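Local coordinates for protein serpin-12 (Manduca sexta, PDB 6CJ7) that controls the prophenoloxidase activation system in larval hemolymph as a serpin, probably by inhibiting serine proteases, at residues G56-E61 / V292-T297; N97-S102 / S121-T126; N106-F111 / L302-S307; F296-E301 / S312-S317. One frame throughout, in Å; residues are numbered along the deposited sequence.

Contact 1: G56-E61 / V292-T297; sequences GNTLDE and VSSIFT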
# COMPACT_ATOMS: atom_id res chain seq x y z
N GLY A 56 -25.94 -5.46 -9.20
CA GLY A 56 -26.91 -4.49 -8.71
C GLY A 56 -26.26 -3.28 -8.08
O GLY A 56 -25.28 -2.73 -8.60
N ASN A 57 -26.81 -2.86 -6.94
CA ASN A 57 -26.32 -1.64 -6.30
C ASN A 57 -24.88 -1.80 -5.79
O ASN A 57 -24.13 -0.82 -5.78
CB ASN A 57 -27.23 -1.23 -5.14
CG ASN A 57 -26.74 0.01 -4.42
OD1 ASN A 57 -26.45 -0.03 -3.22
ND2 ASN A 57 -26.61 1.11 -5.15
N THR A 58 -24.48 -3.00 -5.39
CA THR A 58 -23.10 -3.21 -4.94
C THR A 58 -22.12 -3.03 -6.09
O THR A 58 -21.07 -2.40 -5.92
CB THR A 58 -22.96 -4.60 -4.33
OG1 THR A 58 -23.93 -4.74 -3.27
CG2 THR A 58 -21.55 -4.83 -3.76
N LEU A 59 -22.44 -3.59 -7.25
CA LEU A 59 -21.60 -3.40 -8.42
C LEU A 59 -21.52 -1.93 -8.81
O LEU A 59 -20.45 -1.43 -9.16
CB LEU A 59 -22.16 -4.23 -9.58
CG LEU A 59 -21.50 -4.13 -10.97
CD1 LEU A 59 -20.02 -4.59 -10.91
CD2 LEU A 59 -22.29 -4.94 -11.97
N ASP A 60 -22.65 -1.22 -8.72
CA ASP A 60 -22.69 0.20 -9.06
C ASP A 60 -21.76 1.00 -8.15
O ASP A 60 -20.96 1.82 -8.62
CB ASP A 60 -24.13 0.71 -8.98
CG ASP A 60 -24.23 2.22 -9.16
OD1 ASP A 60 -24.01 2.71 -10.29
OD2 ASP A 60 -24.56 2.93 -8.18
N GLU A 61 -21.85 0.76 -6.83
CA GLU A 61 -20.99 1.45 -5.87
C GLU A 61 -19.52 1.20 -6.16
O GLU A 61 -18.71 2.12 -6.13
CB GLU A 61 -21.33 1.01 -4.44
CG GLU A 61 -22.58 1.66 -3.86
CD GLU A 61 -22.75 1.44 -2.35
OE1 GLU A 61 -22.00 0.65 -1.75
OE2 GLU A 61 -23.66 2.07 -1.77
N VAL A 292 -18.65 2.70 -0.57
CA VAL A 292 -18.84 1.29 -0.89
C VAL A 292 -19.41 0.56 0.32
O VAL A 292 -19.14 -0.63 0.53
CB VAL A 292 -17.53 0.63 -1.37
CG1 VAL A 292 -17.08 1.24 -2.69
CG2 VAL A 292 -16.43 0.79 -0.34
N SER A 293 -20.24 1.25 1.11
CA SER A 293 -20.77 0.66 2.33
C SER A 293 -21.62 -0.58 2.08
O SER A 293 -21.76 -1.41 2.99
CB SER A 293 -21.58 1.71 3.10
OG SER A 293 -22.73 2.10 2.38
N SER A 294 -22.18 -0.75 0.88
CA SER A 294 -23.08 -1.88 0.64
C SER A 294 -22.38 -3.22 0.86
O SER A 294 -23.05 -4.20 1.22
CB SER A 294 -23.67 -1.82 -0.77
OG SER A 294 -22.65 -1.93 -1.74
N ILE A 295 -21.06 -3.29 0.65
CA ILE A 295 -20.38 -4.58 0.71
C ILE A 295 -20.42 -5.20 2.10
O ILE A 295 -20.25 -6.41 2.22
CB ILE A 295 -18.91 -4.52 0.23
CG1 ILE A 295 -18.05 -3.74 1.23
CG2 ILE A 295 -18.79 -3.94 -1.18
CD1 ILE A 295 -16.59 -3.67 0.80
N PHE A 296 -20.62 -4.39 3.16
CA PHE A 296 -20.67 -4.91 4.52
C PHE A 296 -22.08 -5.25 4.99
O PHE A 296 -22.23 -5.88 6.03
CB PHE A 296 -20.04 -3.90 5.50
CG PHE A 296 -18.61 -3.55 5.17
CD1 PHE A 296 -17.59 -4.44 5.43
CD2 PHE A 296 -18.30 -2.33 4.57
CE1 PHE A 296 -16.28 -4.13 5.11
CE2 PHE A 296 -16.99 -2.02 4.24
CZ PHE A 296 -15.98 -2.92 4.51
N THR A 297 -23.11 -4.85 4.23
CA THR A 297 -24.50 -5.00 4.65
C THR A 297 -25.05 -6.36 4.25
O THR A 297 -24.55 -7.02 3.35
CB THR A 297 -25.38 -3.90 4.05
OG1 THR A 297 -25.59 -4.14 2.66
CG2 THR A 297 -24.73 -2.53 4.23
O HOH W 1 -21.67 3.71 0.51
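Glu-61 of helix 56-66 reaches across to Ser-294 and takes two bonds there on a single oxygen. The backbone N of Ser-294 donates to Glu-61 OE1 at 3.0 Å (157° at the hydrogen), on the syn lone pair, while Ser-294 OG donates to the same OE1 at 2.7 Å, from above the carboxylate plane. Serine suits this buried spot because its short side chain, OG between backbone N and carbonyl carbon (chi1 63°), brings a hydroxyl to the oxygen that the backbone N-H already holds. With the carboxylate removed, as by an alanine here, both Ser-294 donors would probably lose their shared acceptor. Segment 292-297 carries the 3-10 turn after helix 284-289 in the serpin fold, and this contact fastens it to helix 56-66. Buried beside Ser-294, Thr-58 CG2 lies 3.9 Å from Ile-295 CG2, the two branched side chains crossing at about a right angle, while Thr-58 OG1 has its stronger partner in the backbone N of Glu-301. The other side is loose and wet. Glu-61 OE2 has a weak bond from a water that accepts from Ser-293 N at 2.9 Å, and exposed Asn-57 brings OD1 no nearer than 4.1 Å to Ser-294 CB.

Contact 2: N97-S102 / S121-T126; sequences NNVFLS and SDLTPT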
# COMPACT_ATOMS: atom_id res chain seq x y z
N ASN A 97 -2.83 -11.89 -1.05
CA ASN A 97 -4.22 -11.53 -1.31
C ASN A 97 -5.07 -12.78 -1.20
O ASN A 97 -4.73 -13.82 -1.76
CB ASN A 97 -4.38 -10.91 -2.72
CG ASN A 97 -3.37 -9.80 -2.99
OD1 ASN A 97 -3.38 -8.77 -2.30
ND2 ASN A 97 -2.52 -9.99 -4.00
N ASN A 98 -6.18 -12.69 -0.46
CA ASN A 98 -7.05 -13.87 -0.38
C ASN A 98 -8.44 -13.44 0.07
O ASN A 98 -8.63 -12.40 0.71
CB ASN A 98 -6.49 -14.92 0.60
CG ASN A 98 -6.74 -16.36 0.14
OD1 ASN A 98 -7.80 -16.69 -0.40
ND2 ASN A 98 -5.76 -17.23 0.39
N VAL A 99 -9.41 -14.28 -0.27
CA VAL A 99 -10.79 -14.14 0.19
C VAL A 99 -11.13 -15.42 0.93
O VAL A 99 -11.19 -16.50 0.31
CB VAL A 99 -11.77 -13.90 -0.97
CG1 VAL A 99 -13.20 -13.69 -0.44
CG2 VAL A 99 -11.34 -12.73 -1.83
N PHE A 100 -11.34 -15.33 2.24
CA PHE A 100 -11.65 -16.49 3.06
C PHE A 100 -13.16 -16.54 3.24
O PHE A 100 -13.74 -15.73 3.97
CB PHE A 100 -10.91 -16.41 4.39
CG PHE A 100 -9.41 -16.50 4.24
CD1 PHE A 100 -8.62 -15.35 4.25
CD2 PHE A 100 -8.79 -17.73 4.08
CE1 PHE A 100 -7.24 -15.43 4.10
CE2 PHE A 100 -7.41 -17.82 3.92
CZ PHE A 100 -6.64 -16.67 3.93
N LEU A 101 -13.79 -17.48 2.54
CA LEU A 101 -15.24 -17.58 2.46
C LEU A 101 -15.73 -18.72 3.35
O LEU A 101 -15.29 -19.87 3.19
CB LEU A 101 -15.68 -17.81 1.02
CG LEU A 101 -17.17 -18.05 0.83
CD1 LEU A 101 -17.92 -16.76 1.07
CD2 LEU A 101 -17.37 -18.53 -0.59
N SER A 102 -16.66 -18.41 4.25
CA SER A 102 -17.21 -19.41 5.15
C SER A 102 -17.74 -20.61 4.37
O SER A 102 -18.36 -20.47 3.32
CB SER A 102 -18.35 -18.81 5.97
OG SER A 102 -19.16 -19.81 6.55
N SER A 121 -4.68 -13.71 -6.31
CA SER A 121 -5.49 -13.88 -5.11
C SER A 121 -6.13 -15.26 -5.19
O SER A 121 -5.70 -16.12 -5.97
CB SER A 121 -6.50 -12.73 -4.99
OG SER A 121 -7.18 -12.77 -3.74
N ASP A 122 -7.16 -15.49 -4.38
CA ASP A 122 -7.81 -16.79 -4.36
C ASP A 122 -9.14 -16.65 -3.66
O ASP A 122 -9.45 -15.62 -3.06
CB ASP A 122 -6.93 -17.83 -3.64
CG ASP A 122 -7.09 -19.22 -4.19
OD1 ASP A 122 -8.09 -19.49 -4.90
OD2 ASP A 122 -6.21 -20.06 -3.90
N LEU A 123 -9.96 -17.69 -3.77
CA LEU A 123 -11.19 -17.82 -3.00
C LEU A 123 -11.08 -19.12 -2.21
O LEU A 123 -11.06 -20.20 -2.81
CB LEU A 123 -12.41 -17.80 -3.92
CG LEU A 123 -13.80 -17.77 -3.29
CD1 LEU A 123 -13.93 -16.65 -2.29
CD2 LEU A 123 -14.85 -17.61 -4.39
N THR A 124 -11.02 -19.00 -0.89
CA THR A 124 -10.57 -20.10 -0.02
C THR A 124 -11.66 -20.49 0.97
O THR A 124 -12.00 -19.69 1.86
CB THR A 124 -9.29 -19.71 0.71
OG1 THR A 124 -8.26 -19.40 -0.24
CG2 THR A 124 -8.81 -20.85 1.61
N PRO A 125 -12.23 -21.69 0.89
CA PRO A 125 -13.21 -22.11 1.89
C PRO A 125 -12.58 -22.19 3.27
O PRO A 125 -11.45 -22.66 3.43
CB PRO A 125 -13.67 -23.49 1.40
CG PRO A 125 -13.26 -23.56 -0.02
CD PRO A 125 -12.03 -22.71 -0.16
N THR A 126 -13.31 -21.71 4.27
CA THR A 126 -12.80 -21.55 5.63
C THR A 126 -13.89 -21.86 6.63
O THR A 126 -15.01 -21.34 6.51
CB THR A 126 -12.27 -20.12 5.84
OG1 THR A 126 -11.26 -19.84 4.87
CG2 THR A 126 -11.70 -19.95 7.24
O HOH W 2 -5.28 -20.15 -0.07
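A parallel strand pairing at the edge of the large serpin sheet joins Val-99, Phe-100, Leu-101 and Ser-102 of strand 92-102 to Leu-123, Thr-124, Pro-125 and Thr-126 of the short strand 123-126. The ladder is carried by Val-99 N to Asp-122 O, Thr-124 N to Val-99 O (2.8 Å), Leu-101 N to Thr-124 O (2.9 Å) and Thr-126 N to Leu-101 O; Pro-125 fits because its nitrogen is not needed in this pattern. At the head of the ladder, Asn-98 OD1 accepts from Thr-124 OG1 at 2.8 Å, the side chains crossing at about a right angle, and a water links Asn-98 ND2 to the same hydroxyl. The Asn-98 amide also lies beside the Asp-122 carboxylate with the planes 8° apart. A leucine in place of Asn-98 would probably leave the Thr-124 hydroxyl without this acceptor and break the water link. In serpin terms the strands match s2A and s1A of sheet A, with helix 109-118 between them in the chain. On the face bearing Val-99, Leu-123, its CG anti to the backbone N (chi1 -173°), brings CD1 to 3.6 Å from Val-99 CG1 and 3.9 Å from Leu-101 CB; Leu-107, Phe-111 and Leu-305 adjoin Leu-123 there. On the face bearing Phe-100 and Thr-124, the Phe-100 ring has Thr-126 OG1 at its edge, in plane, 3.3 Å from CD2, and Phe-128 adjoins the ring.

Contact 3: N106-F111 / L302-S307; sequences NLNPQF and LYNLGS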
# COMPACT_ATOMS: atom_id res chain seq x y z
N ASN A 106 -21.17 -21.85 -0.88
CA ASN A 106 -20.47 -22.52 -1.96
C ASN A 106 -19.71 -21.48 -2.77
O ASN A 106 -20.29 -20.47 -3.18
CB ASN A 106 -21.45 -23.28 -2.85
CG ASN A 106 -22.14 -24.41 -2.11
OD1 ASN A 106 -21.48 -25.26 -1.50
ND2 ASN A 106 -23.46 -24.42 -2.15
N LEU A 107 -18.43 -21.73 -3.01
CA LEU A 107 -17.66 -20.75 -3.76
C LEU A 107 -18.05 -20.81 -5.24
O LEU A 107 -18.45 -21.86 -5.76
CB LEU A 107 -16.15 -20.99 -3.59
CG LEU A 107 -15.42 -22.22 -4.12
CD1 LEU A 107 -15.11 -22.11 -5.61
CD2 LEU A 107 -14.13 -22.40 -3.33
N ASN A 108 -17.97 -19.66 -5.90
CA ASN A 108 -18.18 -19.59 -7.34
C ASN A 108 -16.88 -19.92 -8.05
O ASN A 108 -15.88 -19.22 -7.85
CB ASN A 108 -18.68 -18.19 -7.70
CG ASN A 108 -18.99 -18.02 -9.17
OD1 ASN A 108 -18.09 -17.91 -10.00
ND2 ASN A 108 -20.28 -18.00 -9.50
N PRO A 109 -16.83 -21.00 -8.84
CA PRO A 109 -15.55 -21.38 -9.47
C PRO A 109 -15.02 -20.35 -10.44
O PRO A 109 -13.80 -20.23 -10.59
CB PRO A 109 -15.90 -22.70 -10.18
CG PRO A 109 -17.16 -23.18 -9.51
CD PRO A 109 -17.91 -21.95 -9.14
N GLN A 110 -15.91 -19.60 -11.11
CA GLN A 110 -15.46 -18.57 -12.04
C GLN A 110 -14.81 -17.41 -11.31
O GLN A 110 -13.79 -16.88 -11.77
CB GLN A 110 -16.64 -18.09 -12.90
CG GLN A 110 -16.33 -16.94 -13.84
CD GLN A 110 -17.48 -16.66 -14.80
OE1 GLN A 110 -18.61 -16.40 -14.38
NE2 GLN A 110 -17.20 -16.71 -16.10
N PHE A 111 -15.39 -16.99 -10.18
CA PHE A 111 -14.74 -15.98 -9.36
C PHE A 111 -13.36 -16.46 -8.92
O PHE A 111 -12.37 -15.71 -8.97
CB PHE A 111 -15.61 -15.65 -8.14
CG PHE A 111 -15.08 -14.53 -7.28
CD1 PHE A 111 -14.08 -14.77 -6.34
CD2 PHE A 111 -15.57 -13.24 -7.41
CE1 PHE A 111 -13.60 -13.75 -5.54
CE2 PHE A 111 -15.09 -12.21 -6.60
CZ PHE A 111 -14.10 -12.47 -5.67
N LEU A 302 -23.29 -9.99 -3.80
CA LEU A 302 -22.06 -10.68 -4.14
C LEU A 302 -22.34 -12.14 -4.47
O LEU A 302 -21.53 -13.03 -4.19
CB LEU A 302 -21.04 -10.57 -2.99
CG LEU A 302 -20.61 -9.14 -2.69
CD1 LEU A 302 -19.97 -9.03 -1.29
CD2 LEU A 302 -19.66 -8.63 -3.80
N TYR A 303 -23.50 -12.40 -5.09
CA TYR A 303 -23.91 -13.77 -5.35
C TYR A 303 -23.00 -14.48 -6.34
O TYR A 303 -22.92 -15.71 -6.33
CB TYR A 303 -25.36 -13.77 -5.86
CG TYR A 303 -25.99 -15.14 -5.83
CD1 TYR A 303 -26.44 -15.68 -4.64
CD2 TYR A 303 -26.13 -15.90 -7.00
CE1 TYR A 303 -27.02 -16.93 -4.59
CE2 TYR A 303 -26.70 -17.16 -6.96
CZ TYR A 303 -27.14 -17.67 -5.76
OH TYR A 303 -27.71 -18.92 -5.71
N ASN A 304 -22.29 -13.74 -7.19
CA ASN A 304 -21.37 -14.38 -8.13
C ASN A 304 -19.98 -14.57 -7.52
O ASN A 304 -19.05 -14.97 -8.24
CB ASN A 304 -21.26 -13.58 -9.42
CG ASN A 304 -22.49 -13.70 -10.28
OD1 ASN A 304 -22.89 -12.73 -10.92
ND2 ASN A 304 -23.09 -14.88 -10.31
N LEU A 305 -19.83 -14.29 -6.23
CA LEU A 305 -18.67 -14.71 -5.45
C LEU A 305 -18.94 -16.02 -4.72
O LEU A 305 -18.08 -16.91 -4.71
CB LEU A 305 -18.31 -13.59 -4.47
CG LEU A 305 -17.05 -13.71 -3.62
CD1 LEU A 305 -16.64 -12.33 -3.13
CD2 LEU A 305 -17.30 -14.62 -2.42
N GLY A 306 -20.11 -16.15 -4.10
CA GLY A 306 -20.50 -17.39 -3.43
C GLY A 306 -21.98 -17.35 -3.13
O GLY A 306 -22.64 -16.32 -3.29
N SER A 307 -22.50 -18.49 -2.67
CA SER A 307 -23.94 -18.61 -2.53
C SER A 307 -24.30 -19.57 -1.40
O SER A 307 -23.61 -20.56 -1.15
CB SER A 307 -24.59 -19.08 -3.84
OG SER A 307 -24.09 -20.35 -4.22
O HOH W 3 -21.76 -20.15 -5.70
O HOH W 4 -25.55 -22.77 -2.49
O HOH W 5 -22.47 -18.07 -7.38
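Asn-106 and Ser-307 form an antiparallel hydrogen-bonded pair: Asn-106 N donates to Ser-307 O at 2.8 Å (161° at the hydrogen), and Ser-307 N returns a bond to Asn-106 O at 3.0 Å. Two residues on, Asn-108 N donates to Leu-305 O, also at 3.0 Å. Gly-306, opposite Leu-107, suits its place because a CB there would lie tight against Asn-106 O. Waters extend the pairing at its polar rim, one between Asn-106 O and Ser-307 OG, another joining Asn-108 ND2 to Tyr-303 O. Asn-108 is the N-cap of helix 109-118: with CG anti to the backbone N (chi1 -178°), its OD1 takes the Phe-111 N-H at 2.9 Å, a usual asparagine cap, while its CG packs at 3.2 Å against Asn-304 O. Deeper in, Leu-305 lays CG over the centre of one Phe-111 ring face, 3.8 Å from the centroid and 10° off the normal, a CH-pi contact; its CD1 comes 3.6 Å from Phe-111 CZ. Around this apolar pair, Phe-111 packs on Met-49 and Leu-305 on Leu-50 of helix 40-51, while both touch Leu-123 of strand 123-126 and Leu-305 also Leu-101 of strand 92-102.

Contact 4: F296-E301 / S312-S317; sequences FTQQAE and SPQVSS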
# COMPACT_ATOMS: atom_id res chain seq x y z
N PHE A 296 -20.62 -4.39 3.16
CA PHE A 296 -20.67 -4.91 4.52
C PHE A 296 -22.08 -5.25 4.99
O PHE A 296 -22.23 -5.88 6.03
CB PHE A 296 -20.04 -3.90 5.50
CG PHE A 296 -18.61 -3.55 5.17
CD1 PHE A 296 -17.59 -4.44 5.43
CD2 PHE A 296 -18.30 -2.33 4.57
CE1 PHE A 296 -16.28 -4.13 5.11
CE2 PHE A 296 -16.99 -2.02 4.24
CZ PHE A 296 -15.98 -2.92 4.51
N THR A 297 -23.11 -4.85 4.23
CA THR A 297 -24.50 -5.00 4.65
C THR A 297 -25.05 -6.36 4.25
O THR A 297 -24.55 -7.02 3.35
CB THR A 297 -25.38 -3.90 4.05
OG1 THR A 297 -25.59 -4.14 2.66
CG2 THR A 297 -24.73 -2.53 4.23
N GLN A 298 -26.13 -6.75 4.93
CA GLN A 298 -26.80 -7.97 4.51
C GLN A 298 -27.59 -7.77 3.22
O GLN A 298 -28.23 -8.72 2.75
CB GLN A 298 -27.66 -8.49 5.66
CG GLN A 298 -26.78 -9.17 6.73
CD GLN A 298 -27.37 -9.17 8.13
OE1 GLN A 298 -28.23 -8.35 8.45
NE2 GLN A 298 -26.90 -10.09 8.97
N GLN A 299 -27.53 -6.57 2.62
CA GLN A 299 -28.03 -6.32 1.28
C GLN A 299 -26.93 -6.39 0.23
O GLN A 299 -27.19 -6.11 -0.95
CB GLN A 299 -28.72 -4.95 1.20
CG GLN A 299 -30.05 -4.89 1.94
CD GLN A 299 -29.87 -4.95 3.44
OE1 GLN A 299 -29.07 -4.22 4.01
NE2 GLN A 299 -30.60 -5.86 4.09
N ALA A 300 -25.71 -6.75 0.62
CA ALA A 300 -24.62 -6.89 -0.34
C ALA A 300 -24.99 -7.87 -1.43
O ALA A 300 -25.52 -8.95 -1.16
CB ALA A 300 -23.35 -7.37 0.36
N GLU A 301 -24.69 -7.49 -2.67
CA GLU A 301 -25.01 -8.29 -3.86
C GLU A 301 -23.71 -8.86 -4.39
O GLU A 301 -23.08 -8.31 -5.29
CB GLU A 301 -25.73 -7.45 -4.91
CG GLU A 301 -27.11 -7.01 -4.48
CD GLU A 301 -28.08 -8.18 -4.49
OE1 GLU A 301 -27.89 -9.12 -5.29
OE2 GLU A 301 -29.04 -8.17 -3.69
N SER A 312 -26.65 -14.27 -0.82
CA SER A 312 -25.32 -13.76 -1.06
C SER A 312 -24.56 -13.61 0.25
O SER A 312 -25.14 -13.23 1.27
CB SER A 312 -25.38 -12.41 -1.76
OG SER A 312 -24.08 -11.84 -1.85
N PRO A 313 -23.26 -13.89 0.27
CA PRO A 313 -22.44 -13.48 1.42
C PRO A 313 -22.26 -11.97 1.42
O PRO A 313 -22.57 -11.28 0.45
CB PRO A 313 -21.12 -14.20 1.18
CG PRO A 313 -21.02 -14.26 -0.33
CD PRO A 313 -22.44 -14.43 -0.83
N GLN A 314 -21.77 -11.46 2.54
CA GLN A 314 -21.28 -10.09 2.59
C GLN A 314 -19.90 -10.09 3.22
O GLN A 314 -19.45 -11.10 3.78
CB GLN A 314 -22.22 -9.15 3.35
CG GLN A 314 -22.30 -9.39 4.84
CD GLN A 314 -23.34 -10.42 5.22
OE1 GLN A 314 -24.27 -10.72 4.44
NE2 GLN A 314 -23.18 -11.00 6.40
N VAL A 315 -19.22 -8.95 3.12
CA VAL A 315 -17.89 -8.81 3.71
C VAL A 315 -18.03 -8.65 5.22
O VAL A 315 -18.69 -7.73 5.69
CB VAL A 315 -17.13 -7.62 3.11
CG1 VAL A 315 -15.76 -7.47 3.81
CG2 VAL A 315 -16.95 -7.79 1.59
N SER A 316 -17.43 -9.58 5.97
CA SER A 316 -17.43 -9.47 7.42
C SER A 316 -16.25 -8.66 7.93
O SER A 316 -16.40 -7.86 8.87
CB SER A 316 -17.41 -10.85 8.08
OG SER A 316 -18.44 -11.66 7.57
N SER A 317 -15.08 -8.88 7.35
CA SER A 317 -13.87 -8.17 7.74
C SER A 317 -13.07 -7.89 6.47
O SER A 317 -13.01 -8.74 5.58
CB SER A 317 -13.03 -8.99 8.72
OG SER A 317 -13.68 -9.09 9.98
O HOH W 6 -24.85 -11.92 7.96
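The type I beta turn from Thr-297 to Ala-300 packs on the chain that leads into strand 317-326, with Gln-314 as its main partner. Gln-314 CB lies 3.2 Å from Thr-297 O, the very carbonyl that takes the turn bond from Ala-300 N, and also 3.7 Å from Ala-300 CB; the small methyl of alanine lets the two chains come this near. The side chain of Gln-314 leaves its backbone between N and the carbonyl carbon (chi1 69°) and bends at chi2, which carries OE1 to 3.7 Å from Gln-298 CG. The side chains of Gln-298 and Gln-314 cross obliquely, their amide planes nearly perpendicular (80°); a water accepts from Gln-298 NE2, and glutamines suit this partly open rim. At the other end, the Phe-296 ring turns an edge to Val-315 O, 3.5 Å from CD1, and CE1 meets Val-315 CG1 at 3.6 Å, while Glu-284, Leu-287 and Asn-288 of helix 284-289 also touch the ring. At Ser-312, OG donates to Pro-313 O at 2.8 Å, in the carbonyl plane on a lone pair, and accepts from Leu-302 N, while CB leans on Ala-300 O. Thr-297 OG1 receives Gln-299 N at 3.1 Å and is itself bonded to Ser-294 O, so the 297-300 bend is an ST turn overlapping a type I turn, set in the serpin fold beside the lead-in to strand 317-326, which matches strand 5A of sheet A.

How the contacts relate
From the N terminus, helix 56-66 comes first, and contact 1 closes the long loop from it to the 3-10 turn at 292-297. Contact 2 is nested within that loop, closing the short excursion through helix 109-118 that joins strand 92-102 to strand 123-126. Contact 3 closes a long loop from 106-111, inside this excursion, to 302-307, so it crosses both contact 1 and contact 2, meeting contact 2 around Leu-123. Contact 4 starts where contact 1 ends and closes the short loop from 296-301 to 312-317, crossing contact 3 and following contact 2 in series. Together they tie helices 56-66 and 109-118, the two strand pairings and the lead-in to strand 317-326.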